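Local structure of putative 2,3,4,5-tetrahydropyridine-2-carboxylate N- succinyltransferase (Campylobacter jejuni, 2RIJ) at residues A[43-48]-A[175-180]; A[170-175]-A[199-204]. The protein probably catalyses succinyl transfer from succinyl-CoA to tetrahydrodipicolinate, an early step of the succinylase route to lysine. All coordinates share one frame; numbering follows the deposited sequence.

Contact 1: residues A[43-48]-A[175-180]; sequences ILQASF and DKPIEL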
# COMPACT_ATOMS: atom_id res chain seq x y z
N ILE A 43 -52.74 -27.76 9.53
CA ILE A 43 -51.70 -28.80 9.57
C ILE A 43 -50.39 -28.09 9.93
O ILE A 43 -49.89 -27.24 9.17
CB ILE A 43 -51.56 -29.55 8.23
CG1 ILE A 43 -52.93 -30.10 7.74
CG2 ILE A 43 -50.49 -30.64 8.32
CD1 ILE A 43 -53.75 -30.81 8.76
N LEU A 44 -49.88 -28.40 11.12
CA LEU A 44 -48.65 -27.85 11.64
C LEU A 44 -47.38 -28.63 11.28
O LEU A 44 -46.30 -28.04 11.33
CB LEU A 44 -48.71 -27.72 13.15
CG LEU A 44 -49.98 -27.07 13.71
CD1 LEU A 44 -49.77 -26.95 15.19
CD2 LEU A 44 -50.21 -25.73 13.06
N GLN A 45 -47.51 -29.91 10.94
CA GLN A 45 -46.40 -30.75 10.57
C GLN A 45 -46.92 -32.05 9.96
O GLN A 45 -48.02 -32.52 10.31
CB GLN A 45 -45.54 -31.10 11.80
CG GLN A 45 -44.25 -31.82 11.44
CD GLN A 45 -43.31 -32.03 12.60
OE1 GLN A 45 -42.09 -31.77 12.49
NE2 GLN A 45 -43.84 -32.51 13.73
N ALA A 46 -46.11 -32.65 9.11
CA ALA A 46 -46.37 -33.95 8.53
C ALA A 46 -45.11 -34.82 8.69
O ALA A 46 -43.98 -34.32 8.51
CB ALA A 46 -46.74 -33.79 7.07
N SER A 47 -45.28 -36.07 9.10
CA SER A 47 -44.16 -36.99 9.27
C SER A 47 -44.39 -38.25 8.41
O SER A 47 -45.49 -38.82 8.43
CB SER A 47 -43.99 -37.36 10.76
OG SER A 47 -43.84 -36.19 11.57
N PHE A 48 -43.36 -38.66 7.68
CA PHE A 48 -43.39 -39.84 6.86
C PHE A 48 -42.35 -40.82 7.36
O PHE A 48 -41.26 -40.41 7.72
CB PHE A 48 -43.04 -39.50 5.40
CG PHE A 48 -44.00 -38.57 4.71
CD1 PHE A 48 -43.90 -37.21 4.86
CD2 PHE A 48 -44.92 -39.08 3.81
CE1 PHE A 48 -44.70 -36.33 4.19
CE2 PHE A 48 -45.76 -38.21 3.13
CZ PHE A 48 -45.64 -36.81 3.31
N ASP A 175 -39.87 -31.14 19.80
CA ASP A 175 -40.16 -31.32 18.40
C ASP A 175 -41.64 -31.44 18.07
O ASP A 175 -41.96 -31.82 16.97
CB ASP A 175 -39.28 -32.48 17.79
CG ASP A 175 -37.77 -32.06 17.57
OD1 ASP A 175 -37.43 -30.81 17.52
OD2 ASP A 175 -36.91 -32.97 17.41
N LYS A 176 -42.53 -31.07 18.99
CA LYS A 176 -43.97 -31.04 18.75
C LYS A 176 -44.45 -29.60 18.56
O LYS A 176 -44.15 -28.75 19.41
CB LYS A 176 -44.73 -31.62 19.96
CG LYS A 176 -44.27 -32.98 20.43
CD LYS A 176 -44.38 -33.95 19.33
CE LYS A 176 -44.50 -35.39 19.82
NZ LYS A 176 -44.66 -36.23 18.59
N PRO A 177 -45.20 -29.32 17.47
CA PRO A 177 -45.67 -27.97 17.22
C PRO A 177 -46.87 -27.58 18.10
O PRO A 177 -47.79 -28.39 18.35
CB PRO A 177 -46.01 -27.99 15.72
CG PRO A 177 -46.43 -29.45 15.45
CD PRO A 177 -45.58 -30.26 16.41
N ILE A 178 -46.87 -26.34 18.56
CA ILE A 178 -47.95 -25.76 19.35
C ILE A 178 -48.26 -24.39 18.77
O ILE A 178 -47.37 -23.56 18.61
CB ILE A 178 -47.53 -25.59 20.82
CG1 ILE A 178 -47.00 -26.92 21.37
CG2 ILE A 178 -48.71 -24.97 21.66
CD1 ILE A 178 -46.44 -26.84 22.78
N GLU A 179 -49.52 -24.14 18.46
CA GLU A 179 -49.96 -22.83 18.00
C GLU A 179 -49.66 -21.78 19.04
O GLU A 179 -49.91 -21.98 20.22
CB GLU A 179 -51.47 -22.82 17.73
CG GLU A 179 -51.93 -23.79 16.68
CD GLU A 179 -53.38 -23.54 16.27
OE1 GLU A 179 -53.61 -22.59 15.49
OE2 GLU A 179 -54.28 -24.27 16.76
N LEU A 180 -49.08 -20.65 18.61
CA LEU A 180 -48.75 -19.56 19.52
C LEU A 180 -50.03 -19.06 20.23
O LEU A 180 -50.00 -18.74 21.41
CB LEU A 180 -48.03 -18.41 18.76
CG LEU A 180 -46.62 -18.81 18.24
CD1 LEU A 180 -46.08 -17.78 17.26
CD2 LEU A 180 -45.65 -19.03 19.39
O HOH W 1 -40.43 -31.49 14.69
O HOH W 2 -42.42 -34.06 15.73
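Leu44 lies against the Pro177 ring, and this is the tight part of the contact. Leu44 CB sits 3.7 Å from Pro177 CG and equally close to Pro177 CB. With CG anti to its own carbonyl carbon (chi1 -47°), the leucine sends CD1 past the proline ring, where it comes within 4.1 Å of Glu179 CG. Glu179 meets Leu44 through its CG methylene; carboxylate oxygen OE2 goes on to the backbone N atoms of Leu38 and Asn39.

Next along the strand, the fit opens up and water takes over. Gln45 is stretched out, CG anti to the backbone N (chi1 -172°), which carries its amide past the proline, with Gln45 NE2 3.9 Å from Pro177 CD. It does not bond Asp175 directly. Instead one water links Gln45 OE1 (2.8 Å) to Asp175 O, and a second, 2.9 Å from Gln45 NE2, lies 2.6 Å from Asp175 O. Further bonds, from His211 to OE1 and from NE2 to Asp34 OD2, tie down both ends of the amide and fix its rotation.

Leu44 and Gln45 both turn toward the 175-180 segment, as fits a classic beta bulge in which the two face Asp34 of the neighbouring strand. Strands 43-48 and 176-178 run almost antiparallel (169°), yet their axes come no closer than 7.3 Å and no direct hydrogen bond joins the segments. What results is a side-chain and water junction between two separate antiparallel sheets, that of the N-terminal region and the small three-stranded one of the middle region, to which strand 43-48 contributes its beta bulge.

Contact 2: residues A[170-175]-A[199-204]; sequences VAWSDD and IDFVDK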
# COMPACT_ATOMS: atom_id res chain seq x y z
N VAL A 170 -45.01 -21.54 14.38
CA VAL A 170 -45.49 -22.21 15.60
C VAL A 170 -44.33 -22.32 16.58
O VAL A 170 -43.16 -22.20 16.21
CB VAL A 170 -46.11 -23.61 15.30
CG1 VAL A 170 -47.36 -23.48 14.36
CG2 VAL A 170 -45.07 -24.57 14.69
N ALA A 171 -44.70 -22.57 17.83
CA ALA A 171 -43.77 -22.97 18.89
C ALA A 171 -43.52 -24.46 18.76
O ALA A 171 -44.40 -25.19 18.29
CB ALA A 171 -44.34 -22.63 20.25
N TRP A 172 -42.34 -24.90 19.19
CA TRP A 172 -41.92 -26.28 19.08
C TRP A 172 -41.38 -26.68 20.42
O TRP A 172 -40.55 -25.98 21.01
CB TRP A 172 -40.88 -26.48 18.00
CG TRP A 172 -41.29 -26.10 16.65
CD1 TRP A 172 -41.21 -24.86 16.10
CD2 TRP A 172 -41.81 -26.96 15.62
NE1 TRP A 172 -41.66 -24.88 14.81
CE2 TRP A 172 -42.04 -26.15 14.48
CE3 TRP A 172 -42.13 -28.32 15.57
CZ2 TRP A 172 -42.56 -26.66 13.29
CZ3 TRP A 172 -42.63 -28.84 14.36
CH2 TRP A 172 -42.86 -28.00 13.25
N SER A 173 -41.98 -27.74 20.96
CA SER A 173 -41.65 -28.25 22.30
C SER A 173 -41.34 -29.72 22.16
O SER A 173 -42.23 -30.53 21.81
CB SER A 173 -42.85 -28.04 23.23
OG SER A 173 -42.55 -28.47 24.55
N ASP A 174 -40.09 -30.09 22.37
CA ASP A 174 -39.64 -31.46 22.14
C ASP A 174 -40.10 -32.00 20.77
O ASP A 174 -40.59 -33.13 20.62
CB ASP A 174 -40.03 -32.37 23.29
CG ASP A 174 -39.33 -31.97 24.61
OD1 ASP A 174 -38.18 -31.43 24.59
OD2 ASP A 174 -39.96 -32.14 25.65
N ASP A 175 -39.87 -31.14 19.80
CA ASP A 175 -40.16 -31.32 18.40
C ASP A 175 -41.64 -31.44 18.07
O ASP A 175 -41.96 -31.82 16.97
CB ASP A 175 -39.28 -32.48 17.79
CG ASP A 175 -37.77 -32.06 17.57
OD1 ASP A 175 -37.43 -30.81 17.52
OD2 ASP A 175 -36.91 -32.97 17.41
N ILE A 199 -40.36 -24.57 25.39
CA ILE A 199 -40.35 -24.15 23.98
C ILE A 199 -38.90 -24.07 23.50
O ILE A 199 -38.12 -23.24 23.95
CB ILE A 199 -41.13 -22.83 23.77
CG1 ILE A 199 -42.58 -22.97 24.31
CG2 ILE A 199 -41.05 -22.36 22.30
CD1 ILE A 199 -43.39 -24.14 23.73
N ASP A 200 -38.55 -24.96 22.59
CA ASP A 200 -37.20 -24.99 22.06
C ASP A 200 -36.93 -23.95 20.97
O ASP A 200 -35.79 -23.48 20.83
CB ASP A 200 -36.88 -26.38 21.56
CG ASP A 200 -36.92 -27.39 22.68
OD1 ASP A 200 -36.40 -27.11 23.79
OD2 ASP A 200 -37.53 -28.44 22.46
N PHE A 201 -37.94 -23.64 20.16
CA PHE A 201 -37.84 -22.69 19.07
C PHE A 201 -39.23 -22.30 18.54
O PHE A 201 -40.23 -22.95 18.84
CB PHE A 201 -36.89 -23.14 17.95
CG PHE A 201 -37.33 -24.37 17.14
CD1 PHE A 201 -37.19 -25.64 17.65
CD2 PHE A 201 -37.82 -24.23 15.88
CE1 PHE A 201 -37.58 -26.76 16.92
CE2 PHE A 201 -38.17 -25.33 15.13
CZ PHE A 201 -38.06 -26.60 15.65
N VAL A 202 -39.27 -21.20 17.83
CA VAL A 202 -40.50 -20.68 17.17
C VAL A 202 -40.13 -20.41 15.71
O VAL A 202 -39.24 -19.59 15.41
CB VAL A 202 -41.07 -19.42 17.86
CG1 VAL A 202 -42.33 -18.81 17.03
CG2 VAL A 202 -41.36 -19.70 19.36
N ASP A 203 -40.77 -21.16 14.81
CA ASP A 203 -40.47 -21.07 13.40
C ASP A 203 -41.50 -21.84 12.59
O ASP A 203 -42.38 -22.58 13.12
CB ASP A 203 -39.07 -21.66 13.10
CG ASP A 203 -38.56 -21.35 11.68
OD1 ASP A 203 -39.03 -20.38 11.04
OD2 ASP A 203 -37.70 -22.12 11.18
N LYS A 204 -41.40 -21.66 11.30
CA LYS A 204 -42.24 -22.36 10.31
C LYS A 204 -41.72 -23.74 9.88
O LYS A 204 -42.48 -24.52 9.32
CB LYS A 204 -42.42 -21.47 9.05
CG LYS A 204 -43.31 -20.25 9.27
CD LYS A 204 -43.34 -19.34 8.07
CE LYS A 204 -44.48 -18.31 8.18
NZ LYS A 204 -44.68 -17.56 6.95
O HOH W 3 -38.12 -28.93 19.92
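In the small three-stranded antiparallel sheet of the middle region, Trp172 on the central strand 170-173 pairs with Phe201 on strand 201-203. Their rings form an offset stack: the five-membered ring of Trp172 and the Phe201 ring are nearly parallel (8°), with centroids 4.0 Å apart. Phe201 CG sits between its own backbone N and carbonyl carbon (chi1 67°), folding the phenyl over the indole, and Trp172 CB also lies over the phenyl face. Val170 CG2 packs on the other indole face.

Asp203 O holds the indole edge. Trp172 NE1 donates to Asp203 O at 2.9 Å, close to the indole plane, while Val170 N reaches Asp203 O from the opposite face of the carbonyl at 3.1 Å. At the other end Asp200 and Phe201 both face Trp172 in a classic beta bulge: Trp172 N bonds Phe201 O, and Asp200 N bonds Trp172 O at 2.7 Å. Asp200 OD2 then takes the N-H of Asp174 (3.0 Å), and a water joins it to Asp175.

The Asp174 and Asp200 carboxylates come close, but Lys198 makes a salt bridge to each and probably offsets their repulsion. Asp203 pairs with Arg227 and with Arg219 of the third subunit. The chemistry therefore implies a face on which stacked rings and Val170 run up to the charged Asp203, with the Asp174 and Asp200 carboxylates at the opposite end, anchored partly across a subunit interface.

Contacts 1 and 2 have centres about 9 Å apart and share Asp175, in the tight turn between strands 170-173 and 176-178. Within that hairpin Ile178 N lies 2.7 Å from Ala171 O, a probable hydrogen bond. Side chains continue the connection: Pro177 CB is 3.7 Å from Val170 CG2, and Gln45 OE1 is 3.5 Å from Trp172 CZ3. Strand 170-173 is the middle strand, with 176-178 of contact 1 on one side and 201-203 of contact 2 on the other. Both contacts also reach the second subunit, whose Lys198 packs on Asp175. Neither lies at the predicted active site or succinyl-CoA site; the side chains of Glu179 and Val170 each lie about 6 Å from a bound glycerol, probably from the crystallisation liquor.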